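PDB 4MG4: phosphonomutase from Burkholderia cenocepacia J2315, which is a phosphonomutase-like protein of the TIM-barrel class, with eight parallel strands closed into a ring, two chains forming the assembly. Local coordinates for residues 10-15 / 151-156; 77-82 / 112-117; 28-33 / 49-54; 20-25 / 236-241. One frame throughout, in Å; residues are numbered along the deposited sequence.

Contact 1: 10-15 / 151-156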
loop_
_atom_site.group_PDB
_atom_site.type_symbol
_atom_site.label_atom_id
_atom_site.label_comp_id
_atom_site.label_asym_id
_atom_site.label_seq_id
_atom_site.Cartn_x
_atom_site.Cartn_y
_atom_site.Cartn_z
ATOM N N GLY A 10 25.798 -7.522 4.717
ATOM C CA GLY A 10 24.993 -8.535 5.468
ATOM C C GLY A 10 24.236 -7.835 6.567
ATOM O O GLY A 10 24.329 -6.621 6.714
ATOM N N ASN A 11 23.507 -8.598 7.358
ATOM C CA ASN A 11 22.617 -7.979 8.313
ATOM C C ASN A 11 23.376 -7.374 9.471
ATOM O O ASN A 11 22.982 -6.348 9.991
ATOM C CB ASN A 11 21.536 -8.950 8.734
ATOM C CG ASN A 11 20.617 -9.292 7.569
ATOM O OD1 ASN A 11 20.550 -8.542 6.583
ATOM N ND2 ASN A 11 19.957 -10.434 7.639
ATOM N N ASN A 12 24.511 -7.943 9.858
ATOM C CA ASN A 12 25.252 -7.262 10.937
ATOM C C ASN A 12 25.811 -5.897 10.590
ATOM O O ASN A 12 25.811 -5.012 11.441
ATOM C CB ASN A 12 26.310 -8.151 11.557
ATOM C CG ASN A 12 25.683 -9.118 12.519
ATOM O OD1 ASN A 12 24.528 -8.907 12.921
ATOM N ND2 ASN A 12 26.370 -10.210 12.824
ATOM N N GLU A 13 26.297 -5.758 9.356
ATOM C CA GLU A 13 26.728 -4.459 8.854
ATOM C C GLU A 13 25.542 -3.491 8.803
ATOM O O GLU A 13 25.707 -2.337 9.212
ATOM C CB GLU A 13 27.381 -4.589 7.482
ATOM C CG GLU A 13 28.052 -3.317 6.996
ATOM C CD GLU A 13 28.995 -3.531 5.799
ATOM O OE1 GLU A 13 29.532 -2.523 5.302
ATOM O OE2 GLU A 13 29.196 -4.685 5.346
ATOM N N LYS A 14 24.372 -3.941 8.332
ATOM C CA LYS A 14 23.173 -3.059 8.298
ATOM C C LYS A 14 22.792 -2.643 9.734
ATOM O O LYS A 14 22.408 -1.485 9.975
ATOM C CB LYS A 14 21.960 -3.716 7.627
ATOM C CG LYS A 14 22.018 -3.846 6.086
ATOM C CD LYS A 14 20.776 -4.591 5.608
ATOM C CE LYS A 14 20.792 -5.015 4.152
ATOM N NZ LYS A 14 19.536 -5.813 3.984
ATOM N N GLY A 15 22.864 -3.604 10.639
ATOM C CA GLY A 15 22.616 -3.366 12.063
ATOM C C GLY A 15 23.595 -2.345 12.650
ATOM O O GLY A 15 23.195 -1.446 13.452
ATOM N N ALA A 151 20.949 -15.148 18.234
ATOM C CA ALA A 151 21.086 -15.050 16.792
ATOM C C ALA A 151 22.462 -14.507 16.321
ATOM O O ALA A 151 22.784 -14.590 15.136
ATOM C CB ALA A 151 19.954 -14.199 16.219
ATOM N N GLY A 152 23.228 -13.927 17.223
ATOM C CA GLY A 152 24.546 -13.392 16.908
ATOM C C GLY A 152 24.448 -12.165 16.041
ATOM O O GLY A 152 25.343 -11.887 15.249
ATOM N N VAL A 153 23.347 -11.422 16.163
ATOM C CA VAL A 153 23.171 -10.272 15.304
ATOM C C VAL A 153 23.269 -8.944 16.074
ATOM O O VAL A 153 22.948 -8.894 17.265
ATOM C CB VAL A 153 21.825 -10.303 14.557
ATOM C CG1 VAL A 153 21.785 -11.422 13.514
ATOM C CG2 VAL A 153 20.652 -10.403 15.496
ATOM N N ASP A 154 23.663 -7.904 15.352
ATOM C CA ASP A 154 23.704 -6.495 15.856
ATOM C C ASP A 154 22.295 -5.935 15.608
ATOM O O ASP A 154 21.899 -5.659 14.465
ATOM C CB ASP A 154 24.752 -5.733 15.079
ATOM C CG ASP A 154 25.101 -4.396 15.668
ATOM O OD1 ASP A 154 24.339 -3.884 16.487
ATOM O OD2 ASP A 154 26.178 -3.858 15.267
ATOM N N TYR A 155 21.520 -5.850 16.684
ATOM C CA TYR A 155 20.066 -5.624 16.591
ATOM C C TYR A 155 19.644 -4.603 17.619
ATOM O O TYR A 155 20.005 -4.712 18.802
ATOM C CB TYR A 155 19.328 -6.922 16.871
ATOM C CG TYR A 155 17.816 -6.912 16.699
ATOM C CD1 TYR A 155 17.220 -7.224 15.492
ATOM C CD2 TYR A 155 16.976 -6.616 17.749
ATOM C CE1 TYR A 155 15.814 -7.265 15.364
ATOM C CE2 TYR A 155 15.592 -6.691 17.643
ATOM C CZ TYR A 155 15.009 -7.003 16.433
ATOM O OH TYR A 155 13.634 -7.088 16.271
ATOM N N PHE A 156 18.919 -3.596 17.159
ATOM C CA PHE A 156 18.596 -2.422 17.981
ATOM C C PHE A 156 17.161 -2.545 18.528
ATOM O O PHE A 156 16.148 -2.431 17.783
ATOM C CB PHE A 156 18.799 -1.172 17.148
ATOM C CG PHE A 156 18.824 0.109 17.933
ATOM C CD1 PHE A 156 17.635 0.674 18.423
ATOM C CD2 PHE A 156 20.005 0.765 18.150
ATOM C CE1 PHE A 156 17.651 1.860 19.159
ATOM C CE2 PHE A 156 20.012 1.955 18.904
ATOM C CZ PHE A 156 18.851 2.480 19.407
HETATM O O HOH W 1 21.619 -7.382 12.459
HETATM O O HOH W 2 28.041 -5.332 13.923
#
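Gly15 and Asp154 bring the two backbones closest, their CA atoms 5.0 Å apart, where the opening turns of helix 11-20 pass an extended piece of chain. That piece leaves helix 134-150 at Gly152, whose positive phi (70°) belongs to a Schellman motif, and runs on toward strand 156-160. With only a glycine on the helix side, Gly15 CA can direct a C-H to Asp154 O at 3.4 Å. The carboxamide of Asn12 supplies both direct hydrogen bonds, one from each end. Its OD1 accepts from Asp154 N at 2.8 Å (161° at the hydrogen), the donor standing above the carbonyl plane instead of on a lone pair. Its ND2 donates a hydrogen bond to Gly152 O at 3.1 Å, and here donor and acceptor lie close to each other's planes. The two bonds straddle Val153, whose CA lies 3.1 Å from Asn12 OD1, and together they fix how the amide is turned. Asp154 swings its carboxylate away from the backbone N (chi1 -168°), which lays it alongside Gly15; OD1 forms a salt bridge with Arg19, one turn further along the helix. A water donates to Asp154 OD2 at 2.7 Å and, weakly, to Asn12 O. Around this surface contact, Val153 and Tyr155 rest on Ile112 of helix 101-113, Arg145 of helix 134-150 binds Tyr155 O, and Phe156 enters the barrel by pairing with Cys119 of strand 118-122.

Contact 2: 77-82 / 112-117; sequences VLERIV and IRAGAI
Leu78 O accepts from Val82 N at 2.8 Å, a bond that sets these two residues one helical turn apart and both facing the chain at Ala114 to Ala116. On that other side Gly115 N binds Ile112 O at 3.0 Å; with a phi of 102°, Gly115 completes the Schellman motif that ends helix 101-113. Between the segments the contact is van der Waals, with no polar bond. Ala114 CB is its centre, touched by Leu78 CD2 at 3.6 Å and, from another direction, by Glu79 CG at 3.7 Å. A trans first torsion in Leu78 (chi1 178°) carries CD2 far enough across to reach Ala116 CB as well, at 4.0 Å. Glu79 contributes its methylene, while its extended chain runs on past Ala114. Val82 meets backbone rather than side chain: its CG2 methyl sits against Ala114 O at 3.7 Å and Gly115 O at 3.8 Å, close to the turn where the glycine has no CB. Beneath the contact lies strand 89-92: Leu78 and Val82 pack on Val89, Leu78 and Ala116 on Val91, and Ile117 pairs with Val89, so helix 71-84 and the end of helix 101-113 lie together on the outside of the barrel.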
loop_
_atom_site.group_PDB
_atom_site.type_symbol
_atom_site.label_atom_id
_atom_site.label_comp_id
_atom_site.label_asym_id
_atom_site.label_seq_id
_atom_site.Cartn_x
_atom_site.Cartn_y
_atom_site.Cartn_z
ATOM N N VAL A 77 4.945 -9.044 5.175
ATOM C CA VAL A 77 5.080 -7.653 4.754
ATOM C C VAL A 77 6.503 -7.164 4.980
ATOM O O VAL A 77 7.129 -6.569 4.097
ATOM C CB VAL A 77 4.068 -6.763 5.497
ATOM C CG1 VAL A 77 4.379 -5.292 5.212
ATOM C CG2 VAL A 77 2.652 -7.106 5.047
ATOM N N LEU A 78 7.014 -7.412 6.187
ATOM C CA LEU A 78 8.398 -7.104 6.523
ATOM C C LEU A 78 9.407 -7.669 5.552
ATOM O O LEU A 78 10.287 -6.974 5.124
ATOM C CB LEU A 78 8.720 -7.571 7.946
ATOM C CG LEU A 78 10.141 -7.357 8.437
ATOM C CD1 LEU A 78 10.470 -5.869 8.403
ATOM C CD2 LEU A 78 10.321 -7.908 9.849
ATOM N N GLU A 79 9.296 -8.939 5.201
ATOM C CA GLU A 79 10.242 -9.543 4.245
ATOM C C GLU A 79 10.206 -8.819 2.917
ATOM O O GLU A 79 11.255 -8.621 2.323
ATOM C CB GLU A 79 9.971 -11.055 4.052
ATOM C CG GLU A 79 10.207 -11.877 5.288
ATOM C CD GLU A 79 9.960 -13.379 5.094
ATOM O OE1 GLU A 79 9.493 -13.832 4.009
ATOM O OE2 GLU A 79 10.130 -14.080 6.086
ATOM N N ARG A 80 9.009 -8.478 2.422
ATOM C CA ARG A 80 8.922 -7.776 1.118
ATOM C C ARG A 80 9.572 -6.412 1.188
ATOM O O ARG A 80 10.245 -5.975 0.239
ATOM C CB ARG A 80 7.484 -7.647 0.633
ATOM C CG ARG A 80 6.857 -8.969 0.271
ATOM C CD ARG A 80 5.481 -8.746 -0.350
ATOM N NE ARG A 80 4.786 -10.032 -0.459
ATOM C CZ ARG A 80 5.145 -10.975 -1.327
ATOM N NH1 ARG A 80 6.184 -10.790 -2.146
ATOM N NH2 ARG A 80 4.475 -12.129 -1.372
ATOM N N ILE A 81 9.396 -5.733 2.330
ATOM C CA ILE A 81 10.044 -4.452 2.571
ATOM C C ILE A 81 11.559 -4.597 2.625
ATOM O O ILE A 81 12.284 -3.835 1.962
ATOM C CB ILE A 81 9.509 -3.775 3.855
ATOM C CG1 ILE A 81 8.073 -3.291 3.624
ATOM C CG2 ILE A 81 10.413 -2.619 4.294
ATOM C CD1 ILE A 81 7.280 -2.906 4.862
ATOM N N VAL A 82 12.037 -5.588 3.357
ATOM C CA VAL A 82 13.458 -5.803 3.512
ATOM C C VAL A 82 14.120 -6.071 2.176
ATOM O O VAL A 82 15.170 -5.525 1.898
ATOM C CB VAL A 82 13.748 -6.938 4.522
ATOM C CG1 VAL A 82 15.205 -7.410 4.426
ATOM C CG2 VAL A 82 13.440 -6.455 5.931
ATOM N N ILE A 112 14.164 -11.147 13.010
ATOM C CA ILE A 112 15.553 -11.264 12.589
ATOM C C ILE A 112 15.641 -12.177 11.361
ATOM O O ILE A 112 16.324 -11.854 10.366
ATOM C CB ILE A 112 16.424 -11.778 13.761
ATOM C CG1 ILE A 112 16.568 -10.643 14.813
ATOM C CG2 ILE A 112 17.773 -12.178 13.261
ATOM C CD1 ILE A 112 17.091 -11.064 16.151
ATOM N N ARG A 113 14.918 -13.300 11.437
ATOM C CA ARG A 113 14.809 -14.236 10.300
ATOM C C ARG A 113 14.225 -13.549 9.052
ATOM O O ARG A 113 14.677 -13.837 7.915
ATOM C CB ARG A 113 13.999 -15.476 10.688
ATOM C CG ARG A 113 14.748 -16.250 11.726
ATOM C CD ARG A 113 13.852 -17.260 12.399
ATOM N NE ARG A 113 14.521 -17.903 13.509
ATOM C CZ ARG A 113 13.997 -18.201 14.681
ATOM N NH1 ARG A 113 12.716 -18.017 14.982
ATOM N NH2 ARG A 113 14.808 -18.753 15.590
ATOM N N ALA A 114 13.296 -12.612 9.260
ATOM C CA ALA A 114 12.681 -11.797 8.203
ATOM C C ALA A 114 13.603 -10.683 7.659
ATOM O O ALA A 114 13.332 -10.136 6.608
ATOM C CB ALA A 114 11.364 -11.212 8.719
ATOM N N GLY A 115 14.706 -10.409 8.347
ATOM C CA GLY A 115 15.766 -9.533 7.912
ATOM C C GLY A 115 15.765 -8.147 8.527
ATOM O O GLY A 115 16.537 -7.267 8.068
ATOM N N ALA A 116 14.898 -7.941 9.521
ATOM C CA ALA A 116 14.971 -6.683 10.304
ATOM C C ALA A 116 16.237 -6.631 11.133
ATOM O O ALA A 116 16.702 -7.673 11.622
ATOM C CB ALA A 116 13.782 -6.503 11.217
ATOM N N ILE A 117 16.754 -5.408 11.384
ATOM C CA ILE A 117 17.933 -5.214 12.244
ATOM C C ILE A 117 17.628 -4.416 13.517
ATOM O O ILE A 117 18.521 -4.021 14.252
ATOM C CB ILE A 117 19.115 -4.620 11.432
ATOM C CG1 ILE A 117 18.736 -3.369 10.651
ATOM C CG2 ILE A 117 19.571 -5.689 10.452
ATOM C CD1 ILE A 117 18.201 -2.221 11.473
#

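Contact 3: 28-33 / 49-54; sequences LALFNV and ALATGS
Val33 and Ala51 make the one direct hydrogen bond here, Val33 N to Ala51 O at 2.8 Å and 166°; Asn32 and Ala51 are thereby bridged in parallel. Two C-H contacts add to it: Asn32 CA lies 3.2 Å from Ala51 O, and Thr52 CA lies 3.5 Å from Val33 O. Toward Leu30 the strands part, and a water fills in, accepting from Phe31 N at 2.9 Å and donating to Ala49 O at 2.7 Å. Three buried backbone atoms, Val33 O, Ala51 N and Gly53 N, have no conventional hydrogen-bond partner in the model. The apolar contacts come from Leu30, which divides its branches, CD2 against Ala49 CB at 3.8 Å and CD1 toward Ala51 CB, and from Val33 CG2, which faces Leu50 CB. Asn32 brings a polar amide into van der Waals contact: with CG beside its backbone N (chi1 -70°), the amide lies next to Gly53 CA and OD1 is 3.3 Å from Ala51 CB. The two strands belong to a beta-alpha-beta unit whose helix 36-44 places Val42 on Val33 and Leu50; on one flank Leu28 and Leu30 pair with Ile239, on the other Leu50 pairs with Thr90, and Gly53 occupies the N-cap position of helix 54-60.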
loop_
_atom_site.group_PDB
_atom_site.type_symbol
_atom_site.label_atom_id
_atom_site.label_comp_id
_atom_site.label_asym_id
_atom_site.label_seq_id
_atom_site.Cartn_x
_atom_site.Cartn_y
_atom_site.Cartn_z
ATOM N N LEU A 28 18.662 10.582 13.815
ATOM C CA LEU A 28 18.123 9.794 12.789
ATOM C C LEU A 28 16.662 10.134 12.588
ATOM O O LEU A 28 15.846 9.944 13.475
ATOM C CB LEU A 28 18.266 8.333 13.225
ATOM C CG LEU A 28 17.636 7.293 12.291
ATOM C CD1 LEU A 28 18.230 7.420 10.891
ATOM C CD2 LEU A 28 17.822 5.894 12.803
ATOM N N ALA A 29 16.285 10.488 11.358
ATOM C CA ALA A 29 14.886 10.737 11.045
ATOM C C ALA A 29 14.347 9.572 10.200
ATOM O O ALA A 29 14.922 9.205 9.150
ATOM C CB ALA A 29 14.756 12.031 10.295
ATOM N N LEU A 30 13.254 9.014 10.650
ATOM C CA LEU A 30 12.656 7.809 10.015
ATOM C C LEU A 30 11.269 8.112 9.567
ATOM O O LEU A 30 10.510 8.736 10.281
ATOM C CB LEU A 30 12.567 6.596 10.982
ATOM C CG LEU A 30 13.935 6.021 11.366
ATOM C CD1 LEU A 30 13.778 4.929 12.427
ATOM C CD2 LEU A 30 14.696 5.538 10.145
ATOM N N PHE A 31 10.909 7.568 8.392
ATOM C CA PHE A 31 9.556 7.627 7.853
ATOM C C PHE A 31 9.095 6.179 7.730
ATOM O O PHE A 31 9.901 5.267 7.338
ATOM C CB PHE A 31 9.540 8.336 6.481
ATOM C CG PHE A 31 10.104 9.686 6.554
ATOM C CD1 PHE A 31 9.328 10.713 6.967
ATOM C CD2 PHE A 31 11.472 9.879 6.381
ATOM C CE1 PHE A 31 9.838 11.980 7.095
ATOM C CE2 PHE A 31 12.000 11.142 6.509
ATOM C CZ PHE A 31 11.189 12.178 6.897
ATOM N N ASN A 32 7.880 5.939 8.226
ATOM C CA ASN A 32 7.356 4.596 8.273
ATOM C C ASN A 32 6.788 4.212 6.905
ATOM O O ASN A 32 5.983 4.962 6.352
ATOM C CB ASN A 32 6.245 4.463 9.307
ATOM C CG ASN A 32 6.738 4.557 10.710
ATOM O OD1 ASN A 32 7.944 4.363 10.963
ATOM N ND2 ASN A 32 5.843 4.883 11.633
ATOM N N VAL A 33 7.265 3.097 6.377
ATOM C CA VAL A 33 6.798 2.520 5.112
ATOM C C VAL A 33 5.941 1.298 5.466
ATOM O O VAL A 33 5.972 0.787 6.578
ATOM C CB VAL A 33 7.925 2.210 4.122
ATOM C CG1 VAL A 33 8.669 3.496 3.757
ATOM C CG2 VAL A 33 8.908 1.172 4.709
ATOM N N ALA A 49 17.724 4.923 6.435
ATOM C CA ALA A 49 17.200 3.696 6.980
ATOM C C ALA A 49 15.695 3.745 6.784
ATOM O O ALA A 49 15.149 4.831 6.568
ATOM C CB ALA A 49 17.526 3.618 8.445
ATOM N N LEU A 50 15.035 2.599 6.904
ATOM C CA LEU A 50 13.572 2.495 6.866
ATOM C C LEU A 50 13.002 1.915 8.173
ATOM O O LEU A 50 13.637 1.060 8.818
ATOM C CB LEU A 50 13.119 1.561 5.756
ATOM C CG LEU A 50 13.648 1.981 4.346
ATOM C CD1 LEU A 50 13.212 0.901 3.388
ATOM C CD2 LEU A 50 13.234 3.373 3.904
ATOM N N ALA A 51 11.781 2.346 8.495
ATOM C CA ALA A 51 11.042 1.778 9.582
ATOM C C ALA A 51 9.702 1.299 9.067
ATOM O O ALA A 51 9.143 1.910 8.138
ATOM C CB ALA A 51 10.805 2.811 10.670
ATOM N N THR A 52 9.139 0.263 9.665
ATOM C CA THR A 52 7.733 0.033 9.475
ATOM C C THR A 52 6.987 0.656 10.627
ATOM O O THR A 52 7.521 0.778 11.767
ATOM C CB THR A 52 7.415 -1.432 9.351
ATOM O OG1 THR A 52 7.560 -2.052 10.642
ATOM C CG2 THR A 52 8.363 -2.103 8.379
ATOM N N GLY A 53 5.725 0.982 10.377
ATOM C CA GLY A 53 4.860 1.439 11.440
ATOM C C GLY A 53 3.663 0.497 11.477
ATOM O O GLY A 53 3.044 0.226 10.454
ATOM N N SER A 54 3.278 0.091 12.659
ATOM C CA SER A 54 2.212 -0.887 12.787
ATOM C C SER A 54 0.896 -0.312 12.286
ATOM O O SER A 54 0.129 -1.054 11.641
ATOM C CB SER A 54 2.086 -1.431 14.192
ATOM O OG SER A 54 1.530 -0.510 15.116
HETATM O O HOH W 3 13.073 6.588 6.704
#

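Contact 4: 20-25 / 236-241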
loop_
_atom_site.group_PDB
_atom_site.type_symbol
_atom_site.label_atom_id
_atom_site.label_comp_id
_atom_site.label_asym_id
_atom_site.label_seq_id
_atom_site.Cartn_x
_atom_site.Cartn_y
_atom_site.Cartn_z
ATOM N N SER A 20 24.741 3.176 14.562
ATOM C CA SER A 20 25.620 4.357 14.434
ATOM C C SER A 20 24.891 5.662 14.114
ATOM O O SER A 20 25.397 6.764 14.361
ATOM C CB SER A 20 26.725 4.085 13.420
ATOM O OG SER A 20 26.284 4.298 12.080
ATOM N N LEU A 21 23.707 5.537 13.556
ATOM C CA LEU A 21 22.910 6.702 13.201
ATOM C C LEU A 21 22.152 7.329 14.365
ATOM O O LEU A 21 21.591 8.431 14.221
ATOM C CB LEU A 21 21.929 6.343 12.047
ATOM C CG LEU A 21 22.604 6.084 10.676
ATOM C CD1 LEU A 21 21.595 5.420 9.772
ATOM C CD2 LEU A 21 23.140 7.416 10.156
ATOM N N HIS A 22 22.128 6.648 15.492
ATOM C CA HIS A 22 21.521 7.215 16.697
ATOM C C HIS A 22 22.509 8.110 17.390
ATOM O O HIS A 22 23.343 7.640 18.149
ATOM C CB HIS A 22 21.066 6.097 17.645
ATOM C CG HIS A 22 19.941 5.262 17.096
ATOM N ND1 HIS A 22 20.126 4.330 16.095
ATOM C CD2 HIS A 22 18.635 5.163 17.460
ATOM C CE1 HIS A 22 18.973 3.757 15.814
ATOM N NE2 HIS A 22 18.057 4.213 16.644
ATOM N N ARG A 23 22.424 9.387 17.098
ATOM C CA ARG A 23 23.409 10.380 17.539
ATOM C C ARG A 23 22.666 11.565 18.166
ATOM O O ARG A 23 21.951 12.275 17.494
ATOM C CB ARG A 23 24.278 10.802 16.358
ATOM C CG ARG A 23 25.239 9.725 15.857
ATOM C CD ARG A 23 26.276 9.270 16.918
ATOM N NE ARG A 23 27.305 8.285 16.485
ATOM C CZ ARG A 23 27.292 6.984 16.742
ATOM N NH1 ARG A 23 26.275 6.445 17.410
ATOM N NH2 ARG A 23 28.310 6.187 16.351
ATOM N N ALA A 24 22.797 11.708 19.468
ATOM C CA ALA A 24 22.198 12.829 20.196
ATOM C C ALA A 24 22.637 14.120 19.515
ATOM O O ALA A 24 23.861 14.325 19.296
ATOM C CB ALA A 24 22.624 12.789 21.660
ATOM N N GLY A 25 21.684 14.945 19.108
ATOM C CA GLY A 25 21.998 16.227 18.460
ATOM C C GLY A 25 22.150 16.179 16.955
ATOM O O GLY A 25 22.182 17.205 16.272
ATOM N N VAL A 236 17.967 15.126 21.184
ATOM C CA VAL A 236 17.290 13.909 20.705
ATOM C C VAL A 236 18.184 13.191 19.694
ATOM O O VAL A 236 18.930 13.850 18.987
ATOM C CB VAL A 236 15.960 14.336 20.099
ATOM C CG1 VAL A 236 15.303 13.349 19.241
ATOM C CG2 VAL A 236 15.037 14.841 21.225
ATOM N N ALA A 237 18.141 11.859 19.713
ATOM C CA ALA A 237 18.907 11.017 18.833
ATOM C C ALA A 237 18.146 10.408 17.644
ATOM O O ALA A 237 18.748 9.911 16.686
ATOM C CB ALA A 237 19.545 9.906 19.669
ATOM N N ARG A 238 16.825 10.414 17.728
ATOM C CA ARG A 238 16.009 9.748 16.734
ATOM C C ARG A 238 14.629 10.427 16.679
ATOM O O ARG A 238 14.036 10.740 17.737
ATOM C CB ARG A 238 15.890 8.284 17.097
ATOM C CG ARG A 238 14.966 7.440 16.202
ATOM C CD ARG A 238 15.191 5.958 16.536
ATOM N NE ARG A 238 14.191 5.072 15.969
ATOM C CZ ARG A 238 14.274 3.734 16.015
ATOM N NH1 ARG A 238 15.332 3.129 16.535
ATOM N NH2 ARG A 238 13.231 3.014 15.575
ATOM N N ILE A 239 14.102 10.631 15.471
ATOM C CA ILE A 239 12.837 11.307 15.270
ATOM C C ILE A 239 11.911 10.421 14.399
ATOM O O ILE A 239 12.329 9.970 13.331
ATOM C CB ILE A 239 13.029 12.684 14.608
ATOM C CG1 ILE A 239 13.763 13.598 15.594
ATOM C CG2 ILE A 239 11.687 13.256 14.204
ATOM C CD1 ILE A 239 14.237 14.887 15.012
ATOM N N SER A 240 10.707 10.191 14.897
ATOM C CA SER A 240 9.631 9.413 14.303
ATOM C C SER A 240 8.489 10.291 13.906
ATOM O O SER A 240 8.329 11.405 14.434
ATOM C CB SER A 240 9.054 8.422 15.430
ATOM O OG SER A 240 10.006 7.582 15.703
ATOM N N HIS A 241 7.711 9.794 12.935
ATOM C CA HIS A 241 6.540 10.550 12.442
ATOM C C HIS A 241 5.223 9.757 12.471
ATOM O O HIS A 241 4.157 10.246 11.980
ATOM C CB HIS A 241 6.846 11.064 11.004
ATOM C CG HIS A 241 8.038 11.966 10.918
ATOM N ND1 HIS A 241 9.314 11.505 10.653
ATOM C CD2 HIS A 241 8.160 13.304 11.113
ATOM C CE1 HIS A 241 10.165 12.523 10.668
ATOM N NE2 HIS A 241 9.483 13.627 10.923
#
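His22 turns its ring to the side remote from its carbonyl carbon (chi1 -66°) and Arg238 runs fully extended from CG to NE, a pairing of torsions that leaves the two side chains alongside each other and pointing the same way. Their ends meet in a hydrogen bond from Arg238 NH1 to His22 NE2, 2.9 Å long and bent to 145° at the hydrogen. NH1 arrives at the imidazole edge, in the ring plane, whereas NE2 is tilted out of the guanidinium plane; the two flat groups stand 60° apart. Arg238 CD adds a contact 3.4 Å from His22 NE2. The other ring nitrogen, His22 ND1, is bonded to Phe18 O, consistent with a proton on ND1, and Phe156 stacks on the ring, so its rotation is well defined. Nearer the surface the backbones take over. Gly25 N donates to Val236 O at 3.0 Å. Ala24 and Ala237 approach to 4.0 Å between CA atoms, with Ala237 CB 3.7 Å from Ala24 N and a C-H of Ala237 CA directed at Arg23 O. Arg23 itself turns back on its loop: NH1 binds His22 O at 3.3 Å, and Ser20 O sits over the face of its guanidinium. Arg238 also touches Leu30, Phe156 and Asn158, residues of other strands, as a side chain inside the barrel would. The contact thus ties the loop before the first strand to the start of the last, at the seam where a TIM barrel closes.

Overall arrangement
Contact 3 is the buried one, strand against strand in the barrel wall, and contact 1 is the most superficial; contacts 2 and 4 are partly buried. Contacts 3 and 4 adjoin, because strands 28-33 and 238-240 are neighbours in the sheet, while contacts 1 and 4 both involve helix 11-20 or the loop after it and meet at the start of strand 156-160 through an aromatic contact. Contact 2 joins contact 1 through Ile117 and Phe156, and contact 3 through Ile81 and Thr52. Chemistry follows place: a side-chain amide and waters at the surface, van der Waals packing of a helix on the turn that ends the next, backbone pairing with a buried water in the wall, and an arginine-histidine bond at the seam.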